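Local coordinates for protein pentalenene synthase (Streptomyces chartreusis NRRL 3882, PDB 6Q4S) that probably converts (2E,6E)-farnesyl diphosphate, with magnesium as cofactor, into the bicyclic sesquiterpenol 7-epi-alpha-eudesmol through a 1,10-cyclization, at residues Leu27-Val30 and Arg34-Arg37; Asp80-Ala85 and Ala116-Leu121; Met66-Asn71 and Ala124-Tyr129. All coordinates share one frame; numbering follows the deposited sequence.

Contact 1 (Leu27-Val30 and Arg34-Arg37); sequences LRWV and RLVR
A Schellman motif closes helix 19-32 of this all-helical terpene synthase, and Val30 and Leu35 meet across it. Arg34, with phi at 66°, is the first residue to leave helical geometry, and its positive phi swings the chain round so that the next amide points back at the last turn. Leu35 N donates to Val30 O at 3.0 Å, almost in line with the carbonyl but with the N-H bent to 140°. The residues at either end of this bond also make the apolar contact usual in a Schellman motif, with CB of Val30 and CB of Leu35 4.4 Å apart, and CG2 of Val30 meets CG2 of Val36 at 4.1 Å. The indole of Trp29 reaches Leu35 as well. Its CG stands anti to the backbone N (chi1 -178°), which carries the six-membered ring over to Leu35, where CZ3 lies 3.4 Å from Leu35 CD1; the methyl approaches the ring obliquely. NE1 is hydrogen-bonded to Glu125 on helix 118-131, which ties the pyrrole side of the indole while its benzo side packs on Leu35. Leu35 reaches on to Leu75 and Leu78 of helix 63-79 and to Pro118. The carbonyl of Val30 thus receives an amide from beyond the helix end, beside an apolar cluster consistent with the burial of Trp29, Val30, Leu35 and Val36, while the CB of Arg34 points away from the helix and its side chain is exposed.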
loop_
_atom_site.group_PDB
_atom_site.type_symbol
_atom_site.label_atom_id
_atom_site.label_comp_id
_atom_site.label_asym_id
_atom_site.label_seq_id
_atom_site.Cartn_x
_atom_site.Cartn_y
_atom_site.Cartn_z
ATOM N N LEU A 27 17.288 11.154 21.332
ATOM C CA LEU A 27 17.144 12.571 21.656
ATOM C C LEU A 27 18.028 13.544 20.890
ATOM O O LEU A 27 17.599 14.689 20.625
ATOM C CB LEU A 27 17.274 12.867 23.157
ATOM C CG LEU A 27 16.222 12.192 24.024
ATOM C CD1 LEU A 27 16.646 12.337 25.502
ATOM C CD2 LEU A 27 14.861 12.790 23.733
ATOM N N ARG A 28 19.246 13.129 20.586
ATOM C CA ARG A 28 20.122 13.930 19.715
ATOM C C ARG A 28 19.620 13.968 18.273
ATOM O O ARG A 28 19.677 15.012 17.616
ATOM C CB ARG A 28 21.523 13.330 19.760
ATOM C CG ARG A 28 22.260 13.913 20.995
ATOM C CD ARG A 28 23.202 12.910 21.589
ATOM N NE ARG A 28 24.184 12.629 20.602
ATOM C CZ ARG A 28 24.727 11.455 20.388
ATOM N NH1 ARG A 28 24.401 10.398 21.116
ATOM N NH2 ARG A 28 25.623 11.362 19.407
ATOM N N TRP A 29 19.112 12.820 17.834
ATOM C CA TRP A 29 18.522 12.706 16.488
ATOM C C TRP A 29 17.340 13.654 16.275
ATOM O O TRP A 29 17.247 14.284 15.222
ATOM C CB TRP A 29 18.174 11.272 16.231
ATOM C CG TRP A 29 17.579 10.957 14.835
ATOM C CD1 TRP A 29 18.275 10.549 13.714
ATOM C CD2 TRP A 29 16.188 10.928 14.474
ATOM N NE1 TRP A 29 17.391 10.296 12.680
ATOM C CE2 TRP A 29 16.109 10.487 13.123
ATOM C CE3 TRP A 29 15.010 11.210 15.157
ATOM C CZ2 TRP A 29 14.884 10.372 12.434
ATOM C CZ3 TRP A 29 13.765 11.106 14.460
ATOM C CH2 TRP A 29 13.730 10.696 13.114
ATOM N N VAL A 30 16.427 13.781 17.236
ATOM C CA VAL A 30 15.295 14.687 17.012
ATOM C C VAL A 30 15.760 16.120 16.741
ATOM O O VAL A 30 15.148 16.864 15.935
ATOM C CB VAL A 30 14.127 14.654 18.053
ATOM C CG1 VAL A 30 13.606 13.242 18.231
ATOM C CG2 VAL A 30 14.488 15.247 19.373
ATOM N N ARG A 34 15.800 18.213 12.990
ATOM C CA ARG A 34 15.056 19.453 13.068
ATOM C C ARG A 34 13.568 19.232 13.321
ATOM O O ARG A 34 12.758 20.103 13.013
ATOM C CB ARG A 34 15.325 20.363 11.854
ATOM C CG ARG A 34 16.803 20.604 11.605
ATOM C CD ARG A 34 17.152 21.012 10.182
ATOM N NE ARG A 34 17.617 22.398 10.107
ATOM C CZ ARG A 34 18.784 22.883 10.585
ATOM N NH1 ARG A 34 19.679 22.117 11.222
ATOM N NH2 ARG A 34 19.060 24.179 10.423
ATOM N N LEU A 35 13.246 18.123 13.993
ATOM C CA LEU A 35 11.864 17.794 14.398
ATOM C C LEU A 35 11.396 18.603 15.573
ATOM O O LEU A 35 10.205 18.788 15.742
ATOM C CB LEU A 35 11.731 16.305 14.702
ATOM C CG LEU A 35 12.049 15.466 13.463
ATOM C CD1 LEU A 35 12.078 14.004 13.812
ATOM C CD2 LEU A 35 11.002 15.756 12.373
ATOM N N VAL A 36 12.320 19.017 16.434
ATOM C CA VAL A 36 12.042 20.013 17.434
ATOM C C VAL A 36 12.935 21.219 17.097
ATOM O O VAL A 36 14.074 21.068 16.538
ATOM C CB VAL A 36 12.266 19.507 18.871
ATOM C CG1 VAL A 36 11.494 18.236 19.150
ATOM C CG2 VAL A 36 13.728 19.288 19.154
ATOM N N ARG A 37 12.430 22.390 17.476
ATOM C CA ARG A 37 13.025 23.693 17.096
ATOM C C ARG A 37 13.397 24.634 18.275
ATOM O O ARG A 37 14.027 25.640 18.062
ATOM C CB ARG A 37 12.046 24.432 16.158
ATOM C CG ARG A 37 11.734 23.688 14.844
ATOM C CD ARG A 37 10.711 24.390 13.944
ATOM N NE ARG A 37 9.399 24.601 14.580
ATOM C CZ ARG A 37 8.411 23.694 14.701
ATOM N NH1 ARG A 37 8.531 22.437 14.240
ATOM N NH2 ARG A 37 7.273 24.052 15.302
#

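Contact 2 (Asp80-Ala85 and Ala116-Leu121); sequences DDQFDA and ACPITL
Gln82 meets the start of helix 118-131 with both the middle and the end of its side chain. CG lies 4.0 Å from CD1 of Ile119, and OE1 passes 3.9 Å from CB of Pro118. A bend at chi2 (-65°) folds the amide back, and chi3 (-70°) sets OE1 on the helix side. OE1 is still too far from Ile119 N for a direct bond, and one water spans the difference: it donates to Gln82 OE1 at 2.7 Å and accepts from Ile119 N at 2.7 Å. The water therefore serves one of the first-turn amides that have no carbonyl of a preceding turn to bind. Gln82 is the third residue of the DDXXD motif, whose Asp80 and Asp84 are expected to bind magnesium, as in a close relative; here its side chain faces the helix, whereas the CB of Asp80 points away from it. The other half of the amide is fixed too, since NE2 is hydrogen-bonded to the backbone oxygen of Leu35. The CB of Gln82 lies 3.8 Å above one face of the Phe83 ring, toward the rim, and that ring packs on Arg93, Ile94 and Val97 of helix 90-103. On the helix side Cys117 is the N-cap residue, and its N donates to Thr120 OG1 at 3.0 Å, a bond at 158° that ties the cap to the first turn.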
loop_
_atom_site.group_PDB
_atom_site.type_symbol
_atom_site.label_atom_id
_atom_site.label_comp_id
_atom_site.label_asym_id
_atom_site.label_seq_id
_atom_site.Cartn_x
_atom_site.Cartn_y
_atom_site.Cartn_z
ATOM N N ASP A 80 1.485 16.159 13.973
ATOM C CA ASP A 80 0.671 17.465 14.206
ATOM C C ASP A 80 1.484 18.746 14.506
ATOM O O ASP A 80 1.267 19.819 13.916
ATOM C CB ASP A 80 -0.432 17.361 15.284
ATOM C CG ASP A 80 -0.259 16.174 16.197
ATOM O OD1 ASP A 80 0.749 16.154 16.960
ATOM O OD2 ASP A 80 -1.118 15.252 16.104
ATOM N N ASP A 81 2.470 18.589 15.379
ATOM C CA ASP A 81 3.269 19.714 15.896
ATOM C C ASP A 81 4.302 20.279 14.879
ATOM O O ASP A 81 5.016 21.216 15.186
ATOM C CB ASP A 81 3.914 19.331 17.268
ATOM C CG ASP A 81 2.867 18.758 18.292
ATOM O OD1 ASP A 81 1.651 18.782 18.004
ATOM O OD2 ASP A 81 3.248 18.267 19.369
ATOM N N GLN A 82 4.355 19.762 13.658
ATOM C CA GLN A 82 5.272 20.309 12.653
ATOM C C GLN A 82 4.734 21.569 11.957
ATOM O O GLN A 82 5.502 22.250 11.271
ATOM C CB GLN A 82 5.610 19.224 11.617
ATOM C CG GLN A 82 6.345 18.028 12.215
ATOM C CD GLN A 82 7.735 18.418 12.739
ATOM O OE1 GLN A 82 8.606 18.707 11.962
ATOM N NE2 GLN A 82 7.915 18.430 14.040
ATOM N N PHE A 83 3.433 21.857 12.160
ATOM C CA PHE A 83 2.630 22.856 11.400
ATOM C C PHE A 83 2.100 23.956 12.319
ATOM O O PHE A 83 1.554 23.644 13.399
ATOM C CB PHE A 83 1.412 22.174 10.722
ATOM C CG PHE A 83 1.788 20.961 9.937
ATOM C CD1 PHE A 83 2.241 21.080 8.652
ATOM C CD2 PHE A 83 1.786 19.707 10.530
ATOM C CE1 PHE A 83 2.647 19.963 7.941
ATOM C CE2 PHE A 83 2.222 18.601 9.836
ATOM C CZ PHE A 83 2.649 18.733 8.530
ATOM N N ASP A 84 2.250 25.216 11.876
ATOM C CA ASP A 84 1.661 26.397 12.544
ATOM C C ASP A 84 0.160 26.136 12.752
ATOM O O ASP A 84 -0.568 25.881 11.780
ATOM C CB ASP A 84 1.883 27.663 11.690
ATOM C CG ASP A 84 1.616 28.957 12.457
ATOM O OD1 ASP A 84 2.342 29.219 13.442
ATOM O OD2 ASP A 84 0.699 29.720 12.067
ATOM N N ALA A 85 -0.278 26.149 14.017
ATOM C CA ALA A 85 -1.625 25.663 14.402
ATOM C C ALA A 85 -2.749 26.657 14.065
ATOM O O ALA A 85 -3.929 26.271 14.025
ATOM C CB ALA A 85 -1.663 25.282 15.888
ATOM N N ALA A 116 9.584 18.249 0.682
ATOM C CA ALA A 116 10.748 18.213 1.610
ATOM C C ALA A 116 10.488 19.097 2.821
ATOM O O ALA A 116 10.360 20.315 2.712
ATOM C CB ALA A 116 12.012 18.695 0.903
ATOM N N CYS A 117 10.308 18.482 3.971
ATOM C CA CYS A 117 10.224 19.226 5.206
ATOM C C CYS A 117 10.881 18.319 6.224
ATOM O O CYS A 117 11.211 17.189 5.886
ATOM C CB CYS A 117 8.782 19.634 5.500
ATOM S SG CYS A 117 7.617 18.324 5.895
ATOM N N PRO A 118 11.120 18.803 7.451
ATOM C CA PRO A 118 11.859 17.944 8.372
ATOM C C PRO A 118 11.241 16.544 8.541
ATOM O O PRO A 118 11.963 15.538 8.484
ATOM C CB PRO A 118 11.802 18.745 9.697
ATOM C CG PRO A 118 11.741 20.164 9.248
ATOM C CD PRO A 118 10.906 20.156 7.998
ATOM N N ILE A 119 9.931 16.458 8.749
ATOM C CA ILE A 119 9.288 15.154 8.945
ATOM C C ILE A 119 9.442 14.191 7.743
ATOM O O ILE A 119 9.704 12.997 7.938
ATOM C CB ILE A 119 7.844 15.301 9.367
ATOM C CG1 ILE A 119 7.325 13.968 9.913
ATOM C CG2 ILE A 119 6.951 15.723 8.209
ATOM C CD1 ILE A 119 6.294 14.217 10.976
ATOM N N THR A 120 9.382 14.709 6.503
ATOM C CA THR A 120 9.383 13.818 5.320
ATOM C C THR A 120 10.786 13.338 5.068
ATOM O O THR A 120 10.998 12.192 4.713
ATOM C CB THR A 120 8.753 14.459 4.075
ATOM O OG1 THR A 120 9.437 15.665 3.646
ATOM C CG2 THR A 120 7.309 14.785 4.354
ATOM N N LEU A 121 11.757 14.214 5.307
ATOM C CA LEU A 121 13.160 13.807 5.232
ATOM C C LEU A 121 13.526 12.802 6.290
ATOM O O LEU A 121 14.243 11.856 5.995
ATOM C CB LEU A 121 14.074 15.047 5.334
ATOM C CG LEU A 121 13.892 16.017 4.137
ATOM C CD1 LEU A 121 14.363 17.420 4.545
ATOM C CD2 LEU A 121 14.605 15.540 2.875
HETATM O O HOH W 1 8.386 18.664 9.226
#

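Contact 3 (Met66-Asn71 and Ala124-Tyr129); sequences MVVLMN and AEVWKY
Val68 and Val126 mark the nearest backbone approach of two helical segments, 66-71 and 124-129, with CA atoms 6.5 Å apart. The short axes come within 10.0 Å and run roughly antiparallel, at a signed crossing angle of -141°. Val68 is the central side chain. With CG1 anti to the backbone N (chi1 169°) and CG2 beside it, both methyls are presented to Tyr129: CG1 lies 3.8 Å from Tyr129 CB and CG2 4.0 Å from the same carbon. The two side chains cross at about a right angle, and CG2 sits obliquely to the phenol ring. Val126 also packs here, its CG1 4.4 Å from CG1 of Val68 and its CG2 4.2 Å from Asn71 CB. The pairing joins helix 63-79 to helix 118-131 in the alpha-helical terpene synthase fold, away from the expected metal and substrate sites. A water joins the polar groups of the two segments. Asn71 ND2 donates to it at 2.9 Å, and it donates in turn to Glu125 OE2, also at 2.9 Å, an oxygen that also takes the indole N-H of Trp29. The amide of Asn71 is gripped at its other end, where OD1 is hydrogen-bonded to ND1 of His26, and this should fix the amide's rotation and keep ND2 turned to the water.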
loop_
_atom_site.group_PDB
_atom_site.type_symbol
_atom_site.label_atom_id
_atom_site.label_comp_id
_atom_site.label_asym_id
_atom_site.label_seq_id
_atom_site.Cartn_x
_atom_site.Cartn_y
_atom_site.Cartn_z
ATOM N N MET A 66 16.751 -0.414 18.089
ATOM C CA MET A 66 15.949 0.287 19.088
ATOM C C MET A 66 16.007 1.774 18.835
ATOM O O MET A 66 14.978 2.485 18.920
ATOM C CB MET A 66 16.381 -0.048 20.524
ATOM C CG MET A 66 15.534 0.608 21.598
ATOM S SD MET A 66 13.723 0.350 21.512
ATOM C CE MET A 66 13.719 -1.366 21.714
ATOM N N VAL A 67 17.180 2.269 18.437
ATOM C CA VAL A 67 17.286 3.674 18.061
ATOM C C VAL A 67 16.333 4.067 16.845
ATOM O O VAL A 67 15.647 5.048 16.930
ATOM C CB VAL A 67 18.726 4.105 17.690
ATOM C CG1 VAL A 67 18.714 5.610 17.379
ATOM C CG2 VAL A 67 19.678 3.866 18.884
ATOM N N VAL A 68 16.357 3.261 15.799
ATOM C CA VAL A 68 15.539 3.460 14.596
ATOM C C VAL A 68 14.058 3.427 15.019
ATOM O O VAL A 68 13.281 4.286 14.611
ATOM C CB VAL A 68 15.850 2.347 13.590
ATOM C CG1 VAL A 68 14.838 2.322 12.414
ATOM C CG2 VAL A 68 17.249 2.529 13.046
ATOM N N LEU A 69 13.695 2.479 15.883
ATOM C CA LEU A 69 12.311 2.389 16.382
ATOM C C LEU A 69 11.849 3.601 17.177
ATOM O O LEU A 69 10.741 4.098 16.950
ATOM C CB LEU A 69 12.033 1.067 17.064
ATOM C CG LEU A 69 12.086 -0.158 16.166
ATOM C CD1 LEU A 69 12.420 -1.386 16.989
ATOM C CD2 LEU A 69 10.845 -0.403 15.276
ATOM N N MET A 70 12.684 4.134 18.060
ATOM C CA MET A 70 12.364 5.336 18.759
ATOM C C MET A 70 12.255 6.508 17.802
ATOM O O MET A 70 11.385 7.379 17.954
ATOM C CB MET A 70 13.381 5.687 19.825
ATOM C CG MET A 70 13.495 4.593 20.906
ATOM S SD MET A 70 14.748 5.087 22.116
ATOM C CE MET A 70 14.362 3.798 23.317
ATOM N N ASN A 71 13.169 6.567 16.829
ATOM C CA ASN A 71 13.117 7.654 15.906
ATOM C C ASN A 71 11.700 7.631 15.158
ATOM O O ASN A 71 11.010 8.655 15.041
ATOM C CB ASN A 71 14.303 7.580 14.916
ATOM C CG ASN A 71 15.659 7.801 15.583
ATOM O OD1 ASN A 71 15.769 8.360 16.683
ATOM N ND2 ASN A 71 16.704 7.489 14.828
ATOM N N ALA A 124 11.922 9.549 5.182
ATOM C CA ALA A 124 12.664 8.862 4.124
ATOM C C ALA A 124 13.882 8.110 4.671
ATOM O O ALA A 124 14.220 6.986 4.192
ATOM C CB ALA A 124 13.072 9.800 3.022
ATOM N N GLU A 125 14.526 8.692 5.687
ATOM C CA GLU A 125 15.678 8.037 6.335
ATOM C C GLU A 125 15.280 6.797 7.087
ATOM O O GLU A 125 15.852 5.772 6.834
ATOM C CB GLU A 125 16.443 8.997 7.286
ATOM C CG GLU A 125 17.639 8.295 7.959
ATOM C CD GLU A 125 18.221 9.078 9.136
ATOM O OE1 GLU A 125 18.845 10.116 8.832
ATOM O OE2 GLU A 125 18.026 8.651 10.317
ATOM N N VAL A 126 14.252 6.908 7.935
ATOM C CA VAL A 126 13.821 5.832 8.797
ATOM C C VAL A 126 13.357 4.655 8.022
ATOM O O VAL A 126 13.651 3.519 8.408
ATOM C CB VAL A 126 12.805 6.305 9.867
ATOM C CG1 VAL A 126 12.041 5.193 10.568
ATOM C CG2 VAL A 126 13.493 7.217 10.861
ATOM N N TRP A 127 12.628 4.897 6.936
ATOM C CA TRP A 127 12.069 3.801 6.136
ATOM C C TRP A 127 13.163 2.949 5.496
ATOM O O TRP A 127 13.068 1.766 5.482
ATOM C CB TRP A 127 11.103 4.312 5.042
ATOM C CG TRP A 127 10.722 3.238 4.077
ATOM C CD1 TRP A 127 11.109 3.136 2.782
ATOM C CD2 TRP A 127 9.962 2.067 4.355
ATOM N NE1 TRP A 127 10.624 1.989 2.216
ATOM C CE2 TRP A 127 9.904 1.311 3.164
ATOM C CE3 TRP A 127 9.339 1.570 5.492
ATOM C CZ2 TRP A 127 9.225 0.116 3.072
ATOM C CZ3 TRP A 127 8.695 0.364 5.398
ATOM C CH2 TRP A 127 8.600 -0.324 4.184
ATOM N N LYS A 128 14.242 3.560 5.066
ATOM C CA LYS A 128 15.380 2.837 4.562
ATOM C C LYS A 128 15.913 1.827 5.580
ATOM O O LYS A 128 16.169 0.666 5.232
ATOM C CB LYS A 128 16.445 3.846 4.167
ATOM C CG LYS A 128 17.749 3.209 3.649
ATOM C CD LYS A 128 18.687 4.295 3.137
ATOM C CE LYS A 128 19.033 5.293 4.255
ATOM N NZ LYS A 128 20.049 6.281 3.778
ATOM N N TYR A 129 16.000 2.216 6.856
ATOM C CA TYR A 129 16.393 1.220 7.897
ATOM C C TYR A 129 15.328 0.227 8.279
ATOM O O TYR A 129 15.605 -0.951 8.506
ATOM C CB TYR A 129 16.837 1.941 9.149
ATOM C CG TYR A 129 18.117 2.737 8.937
ATOM C CD1 TYR A 129 19.283 2.107 8.522
ATOM C CD2 TYR A 129 18.152 4.121 9.131
ATOM C CE1 TYR A 129 20.459 2.823 8.329
ATOM C CE2 TYR A 129 19.327 4.837 8.955
ATOM C CZ TYR A 129 20.465 4.181 8.540
ATOM O OH TYR A 129 21.619 4.875 8.346
HETATM O O HOH W 2 17.078 6.572 12.059
#

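Overall arrangement
From the N terminus, contact 1 closes first, a short turn linking the end of helix 19-32 to the loop before helix 39-47. Contact 3 opens next on helix 63-79 and closes on helix 118-131, far along the chain. Contact 2 opens in the loop after helix 63-79 and closes at the start of helix 118-131, thus within the span of contact 3. The two share helix 118-131, though their centres lie about 17 Å apart. Contact 1 touches both, contact 2 through Leu35 and contact 3 through Trp29. Helices 19-32, 63-79 and 118-131 are thereby tied together beside the DDXXD loop.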